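Local coordinates for UL18 protein (PDB 3D2U), which is a viral MHC class I homologue that engages the host inhibitory receptor LILRB1 and thereby modulates natural killer cell activity, at residues R204-C209 / G252-I257; I224-K229 / T264-H269. The protein carries 4 engineered substitutions. All blocks are in the same frame, centred on the assembly; numbering follows the deposited sequence.

Contact 1 of 2, residues R204-C209 / G252-I257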
ATOM      1  N   ARG A 204     -15.088  -8.861  25.223  1.00 41.69           N
ATOM      2  CA  ARG A 204     -14.861  -8.367  23.866  1.00 52.24           C
ATOM      3  C   ARG A 204     -14.208  -9.453  22.983  1.00 48.88           C
ATOM      4  O   ARG A 204     -13.611 -10.399  23.498  1.00 47.24           O
ATOM      5  CB  ARG A 204     -13.986  -7.097  23.988  1.00 42.66           C
ATOM      6  CG  ARG A 204     -13.094  -6.699  22.818  1.00 67.16           C
ATOM      7  CD  ARG A 204     -12.119  -5.572  23.253  1.00 56.14           C
ATOM      8  NE  ARG A 204     -12.801  -4.300  23.479  1.00 47.64           N
ATOM      9  CZ  ARG A 204     -12.859  -3.315  22.587  1.00 45.39           C
ATOM     10  NH1 ARG A 204     -12.267  -3.444  21.406  1.00 43.83           N
ATOM     11  NH2 ARG A 204     -13.527  -2.206  22.872  1.00 47.12           N
ATOM     12  N   ALA A 205     -14.357  -9.336  21.664  1.00 45.76           N
ATOM     13  CA  ALA A 205     -13.755 -10.292  20.729  1.00 36.68           C
ATOM     14  C   ALA A 205     -13.627  -9.661  19.352  1.00 37.62           C
ATOM     15  O   ALA A 205     -14.094  -8.542  19.131  1.00 37.47           O
ATOM     16  CB  ALA A 205     -14.597 -11.567  20.647  1.00 46.77           C
ATOM     17  N   GLU A 206     -12.978 -10.361  18.430  1.00 49.31           N
ATOM     18  CA  GLU A 206     -12.838  -9.837  17.079  1.00 45.37           C
ATOM     19  C   GLU A 206     -13.475 -10.784  16.078  1.00 43.96           C
ATOM     20  O   GLU A 206     -13.133 -11.965  16.017  1.00 32.45           O
ATOM     21  CB  GLU A 206     -11.371  -9.647  16.704  1.00 42.34           C
ATOM     22  CG  GLU A 206     -11.194  -9.016  15.330  1.00 34.58           C
ATOM     23  CD  GLU A 206      -9.747  -8.727  15.008  1.00 46.26           C
ATOM     24  OE1 GLU A 206      -9.000  -9.674  14.683  1.00 44.33           O
ATOM     25  OE2 GLU A 206      -9.355  -7.548  15.100  1.00 38.95           O
ATOM     26  N   ALA A 207     -14.409 -10.259  15.300  1.00 31.37           N
ATOM     27  CA  ALA A 207     -15.070 -11.049  14.280  1.00 40.75           C
ATOM     28  C   ALA A 207     -14.323 -10.799  12.972  1.00 35.22           C
ATOM     29  O   ALA A 207     -13.847  -9.689  12.730  1.00 37.40           O
ATOM     30  CB  ALA A 207     -16.529 -10.615  14.159  1.00 33.05           C
ATOM     31  N   PHE A 208     -14.195 -11.827  12.145  1.00 41.58           N
ATOM     32  CA  PHE A 208     -13.520 -11.680  10.858  1.00 34.95           C
ATOM     33  C   PHE A 208     -14.319 -12.418   9.789  1.00 38.89           C
ATOM     34  O   PHE A 208     -15.102 -13.312  10.101  1.00 33.84           O
ATOM     35  CB  PHE A 208     -12.088 -12.240  10.918  1.00 28.81           C
ATOM     36  CG  PHE A 208     -12.021 -13.738  11.083  1.00 36.59           C
ATOM     37  CD1 PHE A 208     -12.071 -14.585   9.976  1.00 35.64           C
ATOM     38  CD2 PHE A 208     -11.911 -14.302  12.351  1.00 33.97           C
ATOM     39  CE1 PHE A 208     -12.013 -15.971  10.135  1.00 37.89           C
ATOM     40  CE2 PHE A 208     -11.851 -15.687  12.518  1.00 43.31           C
ATOM     41  CZ  PHE A 208     -11.900 -16.522  11.409  1.00 37.11           C
ATOM     42  N   CYS A 209     -14.122 -12.022   8.534  1.00 43.07           N
ATOM     43  CA  CYS A 209     -14.791 -12.627   7.388  1.00 49.08           C
ATOM     44  C   CYS A 209     -13.958 -12.334   6.152  1.00 39.96           C
ATOM     45  O   CYS A 209     -13.777 -11.170   5.795  1.00 24.70           O
ATOM     46  CB  CYS A 209     -16.180 -12.036   7.198  1.00 53.75           C
ATOM     47  SG  CYS A 209     -17.171 -12.894   5.929  1.00 48.07           S
ATOM     48  N   GLY A 252     -10.099  -9.655   3.138  1.00 35.81           N
ATOM     49  CA  GLY A 252     -10.470 -10.015   4.499  1.00 26.44           C
ATOM     50  C   GLY A 252     -10.901  -8.770   5.262  1.00 33.01           C
ATOM     51  O   GLY A 252     -10.370  -7.683   5.023  1.00 40.65           O
ATOM     52  N   CYS A 253     -11.867  -8.911   6.167  1.00 33.60           N
ATOM     53  CA  CYS A 253     -12.360  -7.778   6.961  1.00 34.24           C
ATOM     54  C   CYS A 253     -12.516  -8.214   8.422  1.00 32.81           C
ATOM     55  O   CYS A 253     -12.568  -9.409   8.705  1.00 32.38           O
ATOM     56  CB  CYS A 253     -13.721  -7.302   6.421  1.00 40.65           C
ATOM     57  SG  CYS A 253     -13.810  -7.067   4.605  1.00 42.17           S
ATOM     58  N   TYR A 254     -12.611  -7.251   9.341  1.00 30.25           N
ATOM     59  CA  TYR A 254     -12.760  -7.556  10.768  1.00 34.74           C
ATOM     60  C   TYR A 254     -13.587  -6.478  11.496  1.00 39.06           C
ATOM     61  O   TYR A 254     -13.738  -5.387  10.966  1.00 32.24           O
ATOM     62  CB  TYR A 254     -11.350  -7.686  11.409  1.00 30.12           C
ATOM     63  CG  TYR A 254     -10.518  -6.412  11.410  1.00 33.00           C
ATOM     64  CD1 TYR A 254     -10.705  -5.420  12.384  1.00 21.82           C
ATOM     65  CD2 TYR A 254      -9.581  -6.170  10.407  1.00 30.97           C
ATOM     66  CE1 TYR A 254      -9.986  -4.223  12.346  1.00 38.09           C
ATOM     67  CE2 TYR A 254      -8.852  -4.967  10.370  1.00 27.78           C
ATOM     68  CZ  TYR A 254      -9.065  -4.003  11.336  1.00 42.27           C
ATOM     69  OH  TYR A 254      -8.382  -2.803  11.261  1.00 40.74           O
ATOM     70  N   VAL A 255     -14.134  -6.802  12.676  1.00 37.13           N
ATOM     71  CA  VAL A 255     -14.883  -5.848  13.528  1.00 40.35           C
ATOM     72  C   VAL A 255     -14.732  -6.188  14.991  1.00 36.44           C
ATOM     73  O   VAL A 255     -14.728  -7.362  15.361  1.00 29.76           O
ATOM     74  CB  VAL A 255     -16.430  -5.864  13.431  1.00 47.51           C
ATOM     75  CG1 VAL A 255     -16.943  -4.488  13.104  1.00 30.32           C
ATOM     76  CG2 VAL A 255     -16.927  -6.942  12.541  1.00 37.83           C
ATOM     77  N   ALA A 256     -14.678  -5.161  15.827  1.00 32.44           N
ATOM     78  CA  ALA A 256     -14.595  -5.395  17.254  1.00 49.02           C
ATOM     79  C   ALA A 256     -16.027  -5.609  17.759  1.00 41.14           C
ATOM     80  O   ALA A 256     -16.898  -4.764  17.555  1.00 37.15           O
ATOM     81  CB  ALA A 256     -13.948  -4.207  17.940  1.00 40.38           C
ATOM     82  N   ILE A 257     -16.268  -6.747  18.404  1.00 42.84           N
ATOM     83  CA  ILE A 257     -17.599  -7.062  18.923  1.00 43.71           C
ATOM     84  C   ILE A 257     -17.569  -7.512  20.388  1.00 64.87           C
ATOM     85  O   ILE A 257     -16.512  -7.849  20.930  1.00 46.79           O
ATOM     86  CB  ILE A 257     -18.264  -8.230  18.132  1.00 46.77           C
ATOM     87  CG1 ILE A 257     -17.562  -9.552  18.470  1.00 42.13           C
ATOM     88  CG2 ILE A 257     -18.196  -7.972  16.624  1.00 43.50           C
ATOM     89  CD1 ILE A 257     -18.298 -10.809  17.979  1.00 41.50           C
TER

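Contact 2 of 2, residues I224-K229 / T264-H269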
ATOM      1  N   ILE A 224     -23.365  -8.530   9.818  1.00 30.29           N
ATOM      2  CA  ILE A 224     -24.703  -8.169  10.229  1.00 60.87           C
ATOM      3  C   ILE A 224     -24.826  -8.480  11.708  1.00 36.38           C
ATOM      4  O   ILE A 224     -24.653  -9.621  12.153  1.00 35.69           O
ATOM      5  CB  ILE A 224     -25.808  -8.904   9.446  1.00 57.78           C
ATOM      6  CG1 ILE A 224     -25.502  -8.907   7.941  1.00 36.80           C
ATOM      7  CG2 ILE A 224     -27.139  -8.180   9.681  1.00 31.57           C
ATOM      8  CD1 ILE A 224     -25.415  -7.535   7.318  1.00 36.31           C
ATOM      9  N   HIS A 225     -25.090  -7.422  12.459  1.00 44.58           N
ATOM     10  CA  HIS A 225     -25.233  -7.495  13.890  1.00 50.61           C
ATOM     11  C   HIS A 225     -26.691  -7.726  14.256  1.00 47.28           C
ATOM     12  O   HIS A 225     -27.531  -6.857  14.058  1.00 41.55           O
ATOM     13  CB  HIS A 225     -24.725  -6.185  14.501  1.00 44.59           C
ATOM     14  CG  HIS A 225     -24.932  -6.073  15.979  1.00 53.53           C
ATOM     15  ND1 HIS A 225     -24.816  -7.151  16.833  1.00 52.30           N
ATOM     16  CD2 HIS A 225     -25.179  -4.998  16.765  1.00 30.40           C
ATOM     17  CE1 HIS A 225     -24.980  -6.743  18.078  1.00 43.02           C
ATOM     18  NE2 HIS A 225     -25.199  -5.441  18.066  1.00 55.74           N
ATOM     19  N   TYR A 226     -26.988  -8.917  14.758  1.00 53.32           N
ATOM     20  CA  TYR A 226     -28.334  -9.224  15.192  1.00 50.63           C
ATOM     21  C   TYR A 226     -28.266  -9.020  16.702  1.00 60.16           C
ATOM     22  O   TYR A 226     -28.009  -9.953  17.472  1.00 50.42           O
ATOM     23  CB  TYR A 226     -28.716 -10.663  14.814  1.00 39.42           C
ATOM     24  CG  TYR A 226     -28.848 -10.884  13.311  1.00 53.17           C
ATOM     25  CD1 TYR A 226     -27.866 -11.578  12.594  1.00 55.52           C
ATOM     26  CD2 TYR A 226     -29.944 -10.378  12.599  1.00 46.50           C
ATOM     27  CE1 TYR A 226     -27.969 -11.762  11.206  1.00 55.71           C
ATOM     28  CE2 TYR A 226     -30.055 -10.559  11.210  1.00 55.77           C
ATOM     29  CZ  TYR A 226     -29.063 -11.253  10.522  1.00 58.97           C
ATOM     30  OH  TYR A 226     -29.161 -11.442   9.158  1.00 55.83           O
ATOM     31  N   GLY A 227     -28.444  -7.761  17.098  1.00 46.62           N
ATOM     32  CA  GLY A 227     -28.378  -7.397  18.500  1.00 41.29           C
ATOM     33  C   GLY A 227     -28.366  -5.887  18.658  1.00 54.79           C
ATOM     34  O   GLY A 227     -28.643  -5.155  17.705  1.00 49.33           O
ATOM     35  N   ASP A 228     -28.014  -5.421  19.853  1.00 56.31           N
ATOM     36  CA  ASP A 228     -28.001  -3.992  20.143  1.00 53.12           C
ATOM     37  C   ASP A 228     -26.676  -3.450  20.701  1.00 63.38           C
ATOM     38  O   ASP A 228     -26.304  -2.306  20.428  1.00 65.09           O
ATOM     39  CB  ASP A 228     -29.122  -3.678  21.144  1.00 47.94           C
ATOM     40  CG  ASP A 228     -29.961  -2.501  20.724  1.00 51.86           C
ATOM     41  OD1 ASP A 228     -29.494  -1.729  19.859  1.00 64.69           O
ATOM     42  OD2 ASP A 228     -31.079  -2.341  21.263  1.00 69.57           O
ATOM     43  N   LYS A 229     -25.962  -4.263  21.474  1.00 52.55           N
ATOM     44  CA  LYS A 229     -24.707  -3.819  22.087  1.00 47.55           C
ATOM     45  C   LYS A 229     -23.426  -3.992  21.252  1.00 49.46           C
ATOM     46  O   LYS A 229     -23.069  -5.106  20.855  1.00 54.98           O
ATOM     47  CB  LYS A 229     -24.532  -4.513  23.445  1.00 56.39           C
ATOM     48  N   THR A 264     -23.376 -12.298  11.686  1.00 46.67           N
ATOM     49  CA  THR A 264     -23.264 -13.124  10.490  1.00 53.12           C
ATOM     50  C   THR A 264     -22.510 -12.265   9.475  1.00 43.94           C
ATOM     51  O   THR A 264     -22.457 -11.043   9.604  1.00 40.97           O
ATOM     52  CB  THR A 264     -24.635 -13.481   9.876  1.00 36.89           C
ATOM     53  OG1 THR A 264     -25.228 -12.300   9.331  1.00 42.20           O
ATOM     54  CG2 THR A 264     -25.562 -14.089  10.920  1.00 31.72           C
ATOM     55  N   CYS A 265     -21.917 -12.894   8.474  1.00 45.34           N
ATOM     56  CA  CYS A 265     -21.220 -12.129   7.459  1.00 38.99           C
ATOM     57  C   CYS A 265     -21.963 -12.269   6.140  1.00 36.74           C
ATOM     58  O   CYS A 265     -22.229 -13.379   5.697  1.00 28.40           O
ATOM     59  CB  CYS A 265     -19.790 -12.628   7.305  1.00 30.92           C
ATOM     60  SG  CYS A 265     -18.875 -11.817   5.962  1.00 41.47           S
ATOM     61  N   ARG A 266     -22.305 -11.139   5.529  1.00 25.85           N
ATOM     62  CA  ARG A 266     -23.018 -11.125   4.256  1.00 36.88           C
ATOM     63  C   ARG A 266     -22.028 -10.739   3.162  1.00 41.13           C
ATOM     64  O   ARG A 266     -21.348  -9.717   3.270  1.00 30.44           O
ATOM     65  CB  ARG A 266     -24.183 -10.114   4.312  1.00 27.35           C
ATOM     66  CG  ARG A 266     -25.012  -9.992   3.021  1.00 30.73           C
ATOM     67  CD  ARG A 266     -26.223  -9.044   3.195  1.00 50.55           C
ATOM     68  NE  ARG A 266     -27.196  -9.558   4.162  1.00 53.88           N
ATOM     69  CZ  ARG A 266     -28.072  -8.804   4.829  1.00 65.88           C
ATOM     70  NH1 ARG A 266     -28.117  -7.483   4.643  1.00 44.73           N
ATOM     71  NH2 ARG A 266     -28.898  -9.372   5.699  1.00 55.16           N
ATOM     72  N   VAL A 267     -21.929 -11.562   2.121  1.00 33.04           N
ATOM     73  CA  VAL A 267     -21.010 -11.272   1.023  1.00 40.54           C
ATOM     74  C   VAL A 267     -21.762 -11.263  -0.307  1.00 35.57           C
ATOM     75  O   VAL A 267     -22.353 -12.265  -0.708  1.00 31.37           O
ATOM     76  CB  VAL A 267     -19.857 -12.311   0.947  1.00 40.49           C
ATOM     77  CG1 VAL A 267     -19.003 -12.065  -0.309  1.00 28.91           C
ATOM     78  CG2 VAL A 267     -18.988 -12.216   2.198  1.00 26.29           C
ATOM     79  N   THR A 268     -21.744 -10.120  -0.979  1.00 23.42           N
ATOM     80  CA  THR A 268     -22.414  -9.967  -2.266  1.00 28.07           C
ATOM     81  C   THR A 268     -21.370  -9.797  -3.352  1.00 36.18           C
ATOM     82  O   THR A 268     -20.560  -8.878  -3.297  1.00 31.96           O
ATOM     83  CB  THR A 268     -23.353  -8.733  -2.267  1.00 38.59           C
ATOM     84  OG1 THR A 268     -24.384  -8.932  -1.295  1.00 45.80           O
ATOM     85  CG2 THR A 268     -24.000  -8.520  -3.640  1.00 31.16           C
ATOM     86  N   HIS A 269     -21.388 -10.703  -4.323  1.00 30.19           N
ATOM     87  CA  HIS A 269     -20.468 -10.670  -5.445  1.00 30.45           C
ATOM     88  C   HIS A 269     -21.344 -10.851  -6.686  1.00 30.72           C
ATOM     89  O   HIS A 269     -21.908 -11.917  -6.899  1.00 34.69           O
ATOM     90  CB  HIS A 269     -19.445 -11.809  -5.324  1.00 22.88           C
ATOM     91  CG  HIS A 269     -18.461 -11.853  -6.454  1.00 37.68           C
ATOM     92  ND1 HIS A 269     -18.393 -12.907  -7.337  1.00 26.93           N
ATOM     93  CD2 HIS A 269     -17.547 -10.948  -6.878  1.00 21.47           C
ATOM     94  CE1 HIS A 269     -17.482 -12.652  -8.260  1.00 41.24           C
ATOM     95  NE2 HIS A 269     -16.954 -11.467  -8.005  1.00 36.47           N
TER

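Contact 1 of 2, residues R204-C209 / G252-I257
A205, A207 and C209 pair with I257, V255 and C253 in the four-stranded antiparallel sheet of the immunoglobulin C1-set domain. Each is a hydrogen-bonded pair, with one backbone bond in each direction. A205 N to I257 O is short at 2.7 Å, and I257 N to A205 O is nearly straight (169°). On the face of these six residues, A207 CB lies 4.0 Å from both V255 CG2 and I257 CG2. I257 turns CG1 between its backbone N and carbonyl carbon (chi1 71°), which sets CG1 3.7 Å from A205 O. This face looks into the beta sandwich, where C209 forms the intersheet disulfide with C265. The disulfide of C253 with C238 joins two neighbouring strands of one sheet.

The other face carries E206, F208, Y254 and A256. The extended E206 side chain brings OE2 to 3.7 Å from Y254 CD1, with the carboxylate and ring planes 39° apart. E206 OE1 is held by a salt bridge to R198. R204 NH1 reaches A256 CB at 3.9 Å, and R204 NH2 makes a salt bridge to D233. Y254 and R204 also make cation-pi contacts with another protein chain of the assembly.

Contact 2 of 2, residues I224-K229 / T264-H269
I224 and T264 form an antiparallel hydrogen-bonded pair where strands 220-226 and 262-268 overlap. I224 N to T264 O is short and nearly straight (2.7 Å, 174°). The return bond, T264 N to I224 O, is 3.0 Å long and lies in the carbonyl plane.

The side chains of this pair point to the same face of the sheet, and here the packing is tight. T264 OG1 approaches I224 CB to 3.4 Å. I224 also meets R266. Its CD1 sits 3.8 Å above the guanidinium plane, over the centre of the group, so an apolar methyl covers one face of a charged group. With CG anti to the carbonyl carbon (chi1 -68°), the Y226 ring swings back toward T264 and meets its methyl with an edge, CE1 being 3.4 Å from T264 CG2. I224 CG2 lies against one face of the same ring, offset toward the rim.

The solvent side of the cluster is looser. It is formed by the exposed Y226 and the partly exposed R266, whose ring and guanidinium planes are steeply inclined, 71° apart. Y226 OH and R266 NH2 stay 4.0 Å from each other. Their polar ends share E275 of strand 273-279 instead: R266 NE makes a salt bridge to it, Y226 OH a hydrogen bond, and T264 OG1 a weak one. E275 would partly offset the arginine charge and holds the tyrosine hydroxyl in place. Past Y226, the exposed G227 and D228 lead the chain away from T264. A three-stranded sheet of strands 220-226, 262-268 and 273-279, pinned to its partner by the disulfide between the sheets, is typical of the C1-set immunoglobulin fold.

Contacts 1 and 2 belong to the two facing sheets of one immunoglobulin domain. Contact 1 is buried throughout and lies in the four-stranded sheet. Contact 2 lies at the surface of the three-stranded one. Their centres are about 11 Å apart. The direct tie is the disulfide, with C209 SG 2.0 Å from C265 SG, and V267 CG2 packs near the same sulfur of C209. The segments alternate along the chain, each sheet taking one strand from each of two consecutive pairs. Contact 1 has a long run of paired backbone and reaches other protein chains. Within its two segments contact 2 has one bridge, its side chains mix apolar, polar and charged groups, and it touches no other chain of the assembly.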